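C2 toxin component I (Clostridium botulinum, PDB 2J3V) catalyses ADP-ribosylation as the enzymatic component of the binary C2 toxin, most probably of actin in the cells the toxin enters. Local coordinates at residues A[362-367]-A[416-421]; A[217-222]-A[293-298]; A[156-161]-A[206-211]. The protein carries 1 engineered substitution. One frame throughout, in Å; residues are numbered along the deposited sequence.

Overall arrangement
From the N terminus, contact 3 comes first: it closes a loop made largely of strands, joining the 156-161 turn to strand 206-216 in the eight-stranded sheet of the first ADP-ribosyltransferase-like half. Contact 2 follows, bringing the linker after that strand against strand 295-301 and closing a mostly helical loop. Contact 1 comes last and pairs strands 363-369 and 414-426 across a helix-free loop. The three loops run in series, neither nesting nor crossing. Contacts 1 and 2 meet at the edge of the second sheet, where strands 295-301 and 363-369 are neighbours and Arg366 NE forms a 2.8 Å salt bridge with Asp220 OD2 of the linker. Contact 3 stands apart, its centre about 29 Å from that of contact 1.

Contact 1: residues A[362-367]-A[416-421]; sequences RFIFRL and MTQVVI
Met416 SD sits squarely over the centre of the Arg362 guanidinium, 3.4 Å above its plane, the two chains running nearly perpendicular. The polarisable sulfur suits the flat cation, while a water at the guanidinium edge links Arg362 NH1 to Thr417 O. Farther along, the strands run parallel and branched and aromatic residues fill the sheet surface. Ile421 lays CD1 over one face of the Phe365 ring, 4.2 Å from the ring centroid and 14° off its normal, a CH-pi contact; a chi1 of -52° with an extended chi2 carries that methyl out above the ring. Phe363 and Val419 project alongside one another from the same surface, and Phe363 CD2 is 3.8 Å from Val419 CG2. On the other surface Val420 CG1 packs on the aliphatic part of Arg366, whose charged end is held by Asp220 and Asp422. Four backbone bonds stitch the pair; Ile364 accounts for two, its N reaching Val419 O at 2.8 Å and its O accepting from Ile421 N. Strand 295-301 flanks 363-369 in the sheet and strand 397-411 flanks 414-426, while helix 326-336 covers Val419 with Leu329 and Phe332.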
loop_
_atom_site.group_PDB
_atom_site.type_symbol
_atom_site.label_atom_id
_atom_site.label_comp_id
_atom_site.label_asym_id
_atom_site.label_seq_id
_atom_site.Cartn_x
_atom_site.Cartn_y
_atom_site.Cartn_z
ATOM N N ARG A 362 11.520 -2.286 -10.998
ATOM C CA ARG A 362 10.681 -3.165 -10.190
ATOM C C ARG A 362 10.685 -2.934 -8.677
ATOM O O ARG A 362 9.992 -3.634 -7.943
ATOM C CB ARG A 362 10.912 -4.613 -10.543
ATOM C CG ARG A 362 12.153 -5.120 -10.156
ATOM C CD ARG A 362 12.463 -6.382 -10.941
ATOM N NE ARG A 362 13.210 -6.042 -12.120
ATOM C CZ ARG A 362 13.389 -6.841 -13.140
ATOM N NH1 ARG A 362 12.874 -8.030 -13.120
ATOM N NH2 ARG A 362 14.088 -6.434 -14.167
ATOM N N PHE A 363 11.435 -1.933 -8.240
ATOM C CA PHE A 363 11.482 -1.589 -6.847
ATOM C C PHE A 363 10.619 -0.310 -6.629
ATOM O O PHE A 363 11.031 0.831 -6.911
ATOM C CB PHE A 363 12.923 -1.453 -6.372
ATOM C CG PHE A 363 13.725 -2.715 -6.530
ATOM C CD1 PHE A 363 14.410 -2.989 -7.729
ATOM C CD2 PHE A 363 13.851 -3.608 -5.469
ATOM C CE1 PHE A 363 15.153 -4.133 -7.874
ATOM C CE2 PHE A 363 14.611 -4.765 -5.604
ATOM C CZ PHE A 363 15.254 -5.044 -6.821
ATOM N N ILE A 364 9.391 -0.548 -6.182
ATOM C CA ILE A 364 8.418 0.536 -6.081
ATOM C C ILE A 364 8.394 1.105 -4.668
ATOM O O ILE A 364 7.773 0.525 -3.814
ATOM C CB ILE A 364 6.977 0.040 -6.442
ATOM C CG1 ILE A 364 6.969 -0.786 -7.754
ATOM C CG2 ILE A 364 6.036 1.218 -6.600
ATOM C CD1 ILE A 364 5.776 -1.809 -7.856
ATOM N N PHE A 365 9.038 2.243 -4.440
ATOM C CA PHE A 365 8.846 3.010 -3.181
ATOM C C PHE A 365 7.498 3.703 -3.089
ATOM O O PHE A 365 7.159 4.566 -3.905
ATOM C CB PHE A 365 9.964 4.011 -2.936
ATOM C CG PHE A 365 11.256 3.366 -2.493
ATOM C CD1 PHE A 365 11.466 3.030 -1.186
ATOM C CD2 PHE A 365 12.288 3.156 -3.398
ATOM C CE1 PHE A 365 12.656 2.440 -0.777
ATOM C CE2 PHE A 365 13.467 2.542 -3.000
ATOM C CZ PHE A 365 13.649 2.190 -1.678
ATOM N N ARG A 366 6.716 3.236 -2.103
ATOM C CA ARG A 366 5.424 3.754 -1.728
ATOM C C ARG A 366 5.712 4.618 -0.484
ATOM O O ARG A 366 5.769 4.111 0.624
ATOM C CB ARG A 366 4.490 2.565 -1.391
ATOM C CG ARG A 366 3.066 3.021 -1.102
ATOM C CD ARG A 366 1.992 1.982 -1.240
ATOM N NE ARG A 366 0.689 2.495 -0.778
ATOM C CZ ARG A 366 0.174 2.311 0.454
ATOM N NH1 ARG A 366 0.805 1.614 1.378
ATOM N NH2 ARG A 366 -1.020 2.783 0.743
ATOM N N LEU A 367 6.014 5.891 -0.709
ATOM C CA LEU A 367 6.541 6.801 0.315
ATOM C C LEU A 367 5.398 7.542 0.987
ATOM O O LEU A 367 4.605 8.207 0.317
ATOM C CB LEU A 367 7.495 7.837 -0.314
ATOM C CG LEU A 367 8.604 7.271 -1.203
ATOM C CD1 LEU A 367 9.493 8.378 -1.851
ATOM C CD2 LEU A 367 9.451 6.358 -0.326
ATOM N N MET A 416 5.806 -8.986 -14.735
ATOM C CA MET A 416 7.044 -8.918 -14.023
ATOM C C MET A 416 6.752 -8.923 -12.504
ATOM O O MET A 416 5.863 -8.191 -12.020
ATOM C CB MET A 416 7.771 -7.651 -14.424
ATOM C CG MET A 416 9.078 -7.465 -13.730
ATOM S SD MET A 416 10.147 -6.110 -14.238
ATOM C CE MET A 416 9.859 -6.117 -15.985
ATOM N N THR A 417 7.517 -9.730 -11.762
ATOM C CA THR A 417 7.472 -9.703 -10.313
ATOM C C THR A 417 8.197 -8.445 -9.839
ATOM O O THR A 417 9.353 -8.146 -10.255
ATOM C CB THR A 417 8.107 -10.948 -9.764
ATOM O OG1 THR A 417 7.366 -12.102 -10.214
ATOM C CG2 THR A 417 8.003 -10.970 -8.187
ATOM N N GLN A 418 7.504 -7.683 -9.002
ATOM C CA GLN A 418 7.998 -6.400 -8.466
ATOM C C GLN A 418 7.665 -6.326 -6.977
ATOM O O GLN A 418 6.969 -7.177 -6.450
ATOM C CB GLN A 418 7.319 -5.237 -9.206
ATOM C CG GLN A 418 7.470 -5.304 -10.732
ATOM C CD GLN A 418 7.148 -4.032 -11.504
ATOM O OE1 GLN A 418 6.331 -3.200 -11.061
ATOM N NE2 GLN A 418 7.774 -3.888 -12.705
ATOM N N VAL A 419 8.188 -5.314 -6.298
ATOM C CA VAL A 419 7.974 -5.180 -4.895
ATOM C C VAL A 419 7.528 -3.780 -4.569
ATOM O O VAL A 419 8.145 -2.829 -5.024
ATOM C CB VAL A 419 9.208 -5.607 -4.021
ATOM C CG1 VAL A 419 9.472 -7.105 -4.166
ATOM C CG2 VAL A 419 10.455 -4.769 -4.294
ATOM N N VAL A 420 6.463 -3.686 -3.742
ATOM C CA VAL A 420 5.973 -2.417 -3.178
ATOM C C VAL A 420 6.585 -2.212 -1.812
ATOM O O VAL A 420 6.265 -2.918 -0.869
ATOM C CB VAL A 420 4.426 -2.352 -3.103
ATOM C CG1 VAL A 420 3.941 -0.957 -2.606
ATOM C CG2 VAL A 420 3.835 -2.614 -4.470
ATOM N N ILE A 421 7.491 -1.226 -1.740
ATOM C CA ILE A 421 8.244 -0.898 -0.561
ATOM C C ILE A 421 7.606 0.289 0.198
ATOM O O ILE A 421 7.811 1.421 -0.139
ATOM C CB ILE A 421 9.728 -0.594 -0.976
ATOM C CG1 ILE A 421 10.319 -1.754 -1.855
ATOM C CG2 ILE A 421 10.600 -0.388 0.223
ATOM C CD1 ILE A 421 11.677 -1.378 -2.389
HETATM O O HOH W 1 11.199 -9.514 -11.652
#

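Contact 2: residues A[217-222]-A[293-298]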
loop_
_atom_site.group_PDB
_atom_site.type_symbol
_atom_site.label_atom_id
_atom_site.label_comp_id
_atom_site.label_asym_id
_atom_site.label_seq_id
_atom_site.Cartn_x
_atom_site.Cartn_y
_atom_site.Cartn_z
ATOM N N GLN A 217 -7.995 4.963 5.996
ATOM C CA GLN A 217 -7.859 5.181 4.557
ATOM C C GLN A 217 -6.771 6.196 4.352
ATOM O O GLN A 217 -6.981 7.351 4.558
ATOM C CB GLN A 217 -9.144 5.707 3.955
ATOM C CG GLN A 217 -10.228 4.751 3.992
ATOM C CD GLN A 217 -11.528 5.298 3.401
ATOM O OE1 GLN A 217 -12.248 6.075 4.060
ATOM N NE2 GLN A 217 -11.849 4.860 2.188
ATOM N N GLU A 218 -5.600 5.732 3.981
ATOM C CA GLU A 218 -4.478 6.606 3.709
ATOM C C GLU A 218 -4.592 7.196 2.305
ATOM O O GLU A 218 -4.725 6.461 1.319
ATOM C CB GLU A 218 -3.175 5.813 3.872
ATOM C CG GLU A 218 -1.918 6.678 3.800
ATOM C CD GLU A 218 -0.675 5.883 4.114
ATOM O OE1 GLU A 218 -0.652 4.650 3.844
ATOM O OE2 GLU A 218 0.248 6.511 4.659
ATOM N N LEU A 219 -4.516 8.523 2.208
ATOM C CA LEU A 219 -4.669 9.172 0.913
ATOM C C LEU A 219 -3.625 8.648 -0.131
ATOM O O LEU A 219 -2.441 8.800 0.054
ATOM C CB LEU A 219 -4.504 10.679 1.042
ATOM C CG LEU A 219 -4.778 11.473 -0.237
ATOM C CD1 LEU A 219 -6.177 11.146 -0.785
ATOM C CD2 LEU A 219 -4.653 12.913 0.083
ATOM N N ASP A 220 -4.097 8.075 -1.210
ATOM C CA ASP A 220 -3.238 7.339 -2.100
ATOM C C ASP A 220 -3.957 7.212 -3.435
ATOM O O ASP A 220 -5.081 6.741 -3.478
ATOM C CB ASP A 220 -2.948 5.965 -1.499
ATOM C CG ASP A 220 -1.884 5.178 -2.229
ATOM O OD1 ASP A 220 -1.583 5.432 -3.444
ATOM O OD2 ASP A 220 -1.313 4.222 -1.647
ATOM N N PHE A 221 -3.270 7.581 -4.531
ATOM C CA PHE A 221 -3.924 7.530 -5.844
ATOM C C PHE A 221 -3.478 6.390 -6.749
ATOM O O PHE A 221 -3.987 6.255 -7.883
ATOM C CB PHE A 221 -3.804 8.911 -6.541
ATOM C CG PHE A 221 -4.354 10.044 -5.710
ATOM C CD1 PHE A 221 -5.711 10.220 -5.593
ATOM C CD2 PHE A 221 -3.517 10.901 -5.011
ATOM C CE1 PHE A 221 -6.212 11.248 -4.777
ATOM C CE2 PHE A 221 -4.020 11.913 -4.219
ATOM C CZ PHE A 221 -5.350 12.097 -4.115
ATOM N N TYR A 222 -2.577 5.546 -6.248
ATOM C CA TYR A 222 -2.082 4.378 -6.958
ATOM C C TYR A 222 -1.640 4.813 -8.362
ATOM O O TYR A 222 -0.895 5.808 -8.481
ATOM C CB TYR A 222 -3.094 3.184 -6.902
ATOM C CG TYR A 222 -3.512 2.892 -5.458
ATOM C CD1 TYR A 222 -2.659 2.243 -4.590
ATOM C CD2 TYR A 222 -4.708 3.330 -4.968
ATOM C CE1 TYR A 222 -2.970 2.039 -3.293
ATOM C CE2 TYR A 222 -5.085 3.077 -3.609
ATOM C CZ TYR A 222 -4.187 2.447 -2.773
ATOM O OH TYR A 222 -4.497 2.273 -1.409
ATOM N N GLN A 293 -0.869 17.800 3.914
ATOM C CA GLN A 293 -1.466 16.651 4.604
ATOM C C GLN A 293 -0.705 15.388 4.251
ATOM O O GLN A 293 0.121 15.357 3.356
ATOM C CB GLN A 293 -2.915 16.476 4.195
ATOM C CG GLN A 293 -3.063 16.056 2.708
ATOM C CD GLN A 293 -4.468 16.221 2.169
ATOM O OE1 GLN A 293 -4.643 16.570 1.038
ATOM N NE2 GLN A 293 -5.450 15.965 2.980
ATOM N N THR A 294 -0.998 14.331 4.958
ATOM C CA THR A 294 -0.314 13.097 4.761
ATOM C C THR A 294 -0.809 12.403 3.485
ATOM O O THR A 294 -2.001 12.215 3.302
ATOM C CB THR A 294 -0.507 12.265 6.013
ATOM O OG1 THR A 294 0.256 12.879 7.066
ATOM C CG2 THR A 294 0.042 10.820 5.874
ATOM N N LEU A 295 0.119 12.088 2.576
ATOM C CA LEU A 295 -0.202 11.272 1.443
ATOM C C LEU A 295 0.941 10.434 0.900
ATOM O O LEU A 295 2.086 10.601 1.292
ATOM C CB LEU A 295 -0.840 12.077 0.319
ATOM C CG LEU A 295 -0.229 13.278 -0.398
ATOM C CD1 LEU A 295 1.077 13.760 0.068
ATOM C CD2 LEU A 295 -0.263 13.076 -1.843
ATOM N N ILE A 296 0.547 9.502 0.027
ATOM C CA ILE A 296 1.417 8.564 -0.631
ATOM C C ILE A 296 1.868 9.074 -2.003
ATOM O O ILE A 296 1.068 9.487 -2.832
ATOM C CB ILE A 296 0.698 7.204 -0.825
ATOM C CG1 ILE A 296 0.401 6.565 0.530
ATOM C CG2 ILE A 296 1.519 6.234 -1.670
ATOM C CD1 ILE A 296 1.632 6.219 1.351
ATOM N N ALA A 297 3.156 8.981 -2.216
ATOM C CA ALA A 297 3.811 9.309 -3.477
ATOM C C ALA A 297 4.785 8.172 -3.807
ATOM O O ALA A 297 5.233 7.426 -2.933
ATOM C CB ALA A 297 4.496 10.593 -3.378
ATOM N N TYR A 298 5.070 8.017 -5.089
ATOM C CA TYR A 298 5.737 6.836 -5.590
ATOM C C TYR A 298 7.057 7.190 -6.267
ATOM O O TYR A 298 7.148 8.189 -6.981
ATOM C CB TYR A 298 4.868 6.158 -6.599
ATOM C CG TYR A 298 3.704 5.483 -5.963
ATOM C CD1 TYR A 298 3.845 4.244 -5.352
ATOM C CD2 TYR A 298 2.445 6.106 -5.925
ATOM C CE1 TYR A 298 2.772 3.607 -4.755
ATOM C CE2 TYR A 298 1.347 5.466 -5.302
ATOM C CZ TYR A 298 1.533 4.241 -4.703
ATOM O OH TYR A 298 0.477 3.604 -4.091
HETATM O O HOH W 2 -3.537 10.089 4.479
HETATM O O HOH W 3 -0.591 8.602 -4.917
#
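Tyr298 turns the edge of its ring to the Asp220 carboxylate, and OD1 of that carboxylate also lies 3.5 Å above one face of the Tyr222 ring, displaced toward the rim. Asp220 forms an Asx turn: OD1 accepts from Tyr222 N, two residues on, at 3.0 Å. That N-H arrives on the anti side, 31° out of the carboxylate plane, whereas Tyr298 OH donates to the syn lone pair of the same oxygen at 2.8 Å. Carboxylate and phenol ring are inclined at 43°. Two donors therefore grip OD1, and OD2 is engaged by Arg366 of strand 363-369, an arrangement that would favour a charged aspartate here. A chi1 of -171°, with CG pointing away from the backbone N, brings the Asp220 carboxylate over to Tyr298, and Ile296 CG2 packs against OD2. Ile296 CD1 touches the Glu218 carboxylate, whose OE2 is salt-bridged to Arg368; the branched aliphatic side chain fills the space between the two acids. Beside the helix carrying Trp229, Leu219 CD2 lies 3.9 Å from Leu295 CB. The linker thus fastens to strand 295-301, an edge strand of the second ADP-ribosyltransferase-like sheet within this chain. One water bridges Leu219 N to Thr294 O and another Phe221 N to Ile296 O, and between them Ile296 N donates directly to Leu219 O at 3.1 Å.

Contact 3: residues A[156-161]-A[206-211]; sequences INESVP and KDYILI
A type I beta turn from Asn157 to Val160, leading through Pro161 into strand 162-168, folds around the ring of Tyr208 on strand 206-216. Val160 O lies in the plane of that ring, at its edge, 3.4 Å from Tyr208 CD2, so the slightly positive aromatic hydrogens face a carbonyl oxygen. Ile156 brings CG2 obliquely to the same ring, 3.8 Å from Tyr208 CE2. A chi1 of -59° sends the Tyr208 ring along the turn until the hydroxyl lies against the CH2 groups of Glu158. A tyrosine serves well here, its long flat ring reaching from the strand backbone to the far side of the turn.

The turn is braced from within. Asn157 O accepts from Val160 N, and Asn157 OD1 makes an Asx turn by accepting from Ser159 N at 3.2 Å. Ser159 OG donates to the same OD1 at 2.8 Å, from the same face of the amide plane; two donors of Ser159 thus hold the Asn157 amide oxygen.

In the eight-stranded sheet of the first ADP-ribosyltransferase-like half, strands 162-168 and 206-216 are parallel neighbours, and the contact lies where their pairing begins. Pro161 has no N-H to offer, but its carbonyl is well used: Ile209 N donates to Pro161 O at 2.9 Å, and Tyr208 CA makes a longer CA-H...O contact with that oxygen. Pairing then continues through Ile163. Arg116 ties the two sides together, hydrogen-bonding to Glu158 O and Asp207 O and making a cation-pi contact with Tyr208. At the solvent-exposed end of the contact the Glu158 carboxylate and the Lys206 ammonium form a salt bridge, their side chains meeting nearly perpendicular, although the modelled separation is too short to be trusted in detail.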
loop_
_atom_site.group_PDB
_atom_site.type_symbol
_atom_site.label_atom_id
_atom_site.label_comp_id
_atom_site.label_asym_id
_atom_site.label_seq_id
_atom_site.Cartn_x
_atom_site.Cartn_y
_atom_site.Cartn_z
ATOM N N ILE A 156 -10.407 -17.886 12.100
ATOM C CA ILE A 156 -9.056 -17.768 12.608
ATOM C C ILE A 156 -8.284 -18.999 12.117
ATOM O O ILE A 156 -8.677 -20.125 12.404
ATOM C CB ILE A 156 -9.084 -17.661 14.131
ATOM C CG1 ILE A 156 -9.667 -16.334 14.559
ATOM C CG2 ILE A 156 -7.683 -17.789 14.783
ATOM C CD1 ILE A 156 -9.896 -16.247 16.010
ATOM N N ASN A 157 -7.231 -18.782 11.321
ATOM C CA ASN A 157 -6.249 -19.823 11.001
ATOM C C ASN A 157 -5.288 -20.065 12.186
ATOM O O ASN A 157 -4.515 -19.190 12.566
ATOM C CB ASN A 157 -5.483 -19.395 9.716
ATOM C CG ASN A 157 -4.575 -20.479 9.183
ATOM O OD1 ASN A 157 -4.132 -21.331 9.938
ATOM N ND2 ASN A 157 -4.274 -20.439 7.879
ATOM N N GLU A 158 -5.345 -21.250 12.790
ATOM C CA GLU A 158 -4.553 -21.568 14.001
ATOM C C GLU A 158 -3.050 -21.498 13.856
ATOM O O GLU A 158 -2.366 -21.219 14.837
ATOM C CB GLU A 158 -4.916 -22.952 14.598
ATOM C CG GLU A 158 -6.205 -22.909 15.460
ATOM C CD GLU A 158 -6.923 -24.256 15.602
ATOM O OE1 GLU A 158 -6.235 -25.267 15.902
ATOM O OE2 GLU A 158 -8.191 -24.287 15.437
ATOM N N SER A 159 -2.559 -21.728 12.645
ATOM C CA SER A 159 -1.135 -21.619 12.373
ATOM C C SER A 159 -0.667 -20.165 12.233
ATOM O O SER A 159 0.539 -19.914 12.258
ATOM C CB SER A 159 -0.805 -22.418 11.113
ATOM O OG SER A 159 -1.387 -21.803 9.984
ATOM N N VAL A 160 -1.604 -19.212 12.083
ATOM C CA VAL A 160 -1.284 -17.790 12.012
ATOM C C VAL A 160 -1.367 -17.183 13.438
ATOM O O VAL A 160 -2.418 -17.172 14.051
ATOM C CB VAL A 160 -2.167 -17.059 10.994
ATOM C CG1 VAL A 160 -1.850 -15.534 10.990
ATOM C CG2 VAL A 160 -1.972 -17.637 9.548
ATOM N N PRO A 161 -0.223 -16.783 13.999
ATOM C CA PRO A 161 -0.164 -16.368 15.414
ATOM C C PRO A 161 -0.591 -14.970 15.774
ATOM O O PRO A 161 -0.404 -14.623 16.920
ATOM C CB PRO A 161 1.297 -16.594 15.764
ATOM C CG PRO A 161 2.006 -16.263 14.477
ATOM C CD PRO A 161 1.139 -16.863 13.407
ATOM N N LYS A 206 -4.657 -22.560 22.162
ATOM C CA LYS A 206 -3.484 -21.963 21.479
ATOM C C LYS A 206 -3.315 -20.443 21.739
ATOM O O LYS A 206 -4.323 -19.738 21.988
ATOM C CB LYS A 206 -3.633 -22.219 19.979
ATOM C CG LYS A 206 -3.946 -23.691 19.623
ATOM C CD LYS A 206 -3.122 -24.169 18.441
ATOM C CE LYS A 206 -3.315 -25.671 18.116
ATOM N NZ LYS A 206 -4.708 -25.848 17.610
ATOM N N ASP A 207 -2.060 -19.968 21.713
ATOM C CA ASP A 207 -1.710 -18.565 21.940
ATOM C C ASP A 207 -1.596 -17.737 20.653
ATOM O O ASP A 207 -0.980 -18.168 19.682
ATOM C CB ASP A 207 -0.326 -18.400 22.565
ATOM C CG ASP A 207 -0.262 -18.723 24.045
ATOM O OD1 ASP A 207 -1.206 -19.339 24.598
ATOM O OD2 ASP A 207 0.768 -18.391 24.720
ATOM N N TYR A 208 -2.066 -16.496 20.743
ATOM C CA TYR A 208 -2.122 -15.550 19.644
ATOM C C TYR A 208 -1.795 -14.205 20.228
ATOM O O TYR A 208 -2.075 -13.940 21.406
ATOM C CB TYR A 208 -3.507 -15.488 19.000
ATOM C CG TYR A 208 -4.049 -16.794 18.433
ATOM C CD1 TYR A 208 -4.723 -17.689 19.243
ATOM C CD2 TYR A 208 -3.901 -17.108 17.091
ATOM C CE1 TYR A 208 -5.211 -18.901 18.734
ATOM C CE2 TYR A 208 -4.382 -18.309 16.563
ATOM C CZ TYR A 208 -5.053 -19.194 17.390
ATOM O OH TYR A 208 -5.544 -20.402 16.890
ATOM N N ILE A 209 -1.194 -13.354 19.414
ATOM C CA ILE A 209 -1.248 -11.929 19.641
ATOM C C ILE A 209 -2.534 -11.437 18.984
ATOM O O ILE A 209 -2.716 -11.511 17.779
ATOM C CB ILE A 209 0.036 -11.180 19.102
ATOM C CG1 ILE A 209 1.271 -11.698 19.840
ATOM C CG2 ILE A 209 -0.114 -9.676 19.271
ATOM C CD1 ILE A 209 2.493 -10.878 19.669
ATOM N N LEU A 210 -3.418 -10.917 19.817
ATOM C CA LEU A 210 -4.666 -10.288 19.402
ATOM C C LEU A 210 -4.411 -8.788 19.316
ATOM O O LEU A 210 -4.068 -8.112 20.323
ATOM C CB LEU A 210 -5.753 -10.578 20.414
ATOM C CG LEU A 210 -7.073 -9.859 20.263
ATOM C CD1 LEU A 210 -7.696 -10.262 18.921
ATOM C CD2 LEU A 210 -8.019 -10.189 21.458
ATOM N N ILE A 211 -4.616 -8.257 18.117
ATOM C CA ILE A 211 -4.379 -6.847 17.834
ATOM C C ILE A 211 -5.683 -6.178 17.596
ATOM O O ILE A 211 -6.484 -6.673 16.765
ATOM C CB ILE A 211 -3.552 -6.730 16.564
ATOM C CG1 ILE A 211 -2.251 -7.463 16.775
ATOM C CG2 ILE A 211 -3.357 -5.235 16.191
ATOM C CD1 ILE A 211 -1.362 -7.515 15.482
#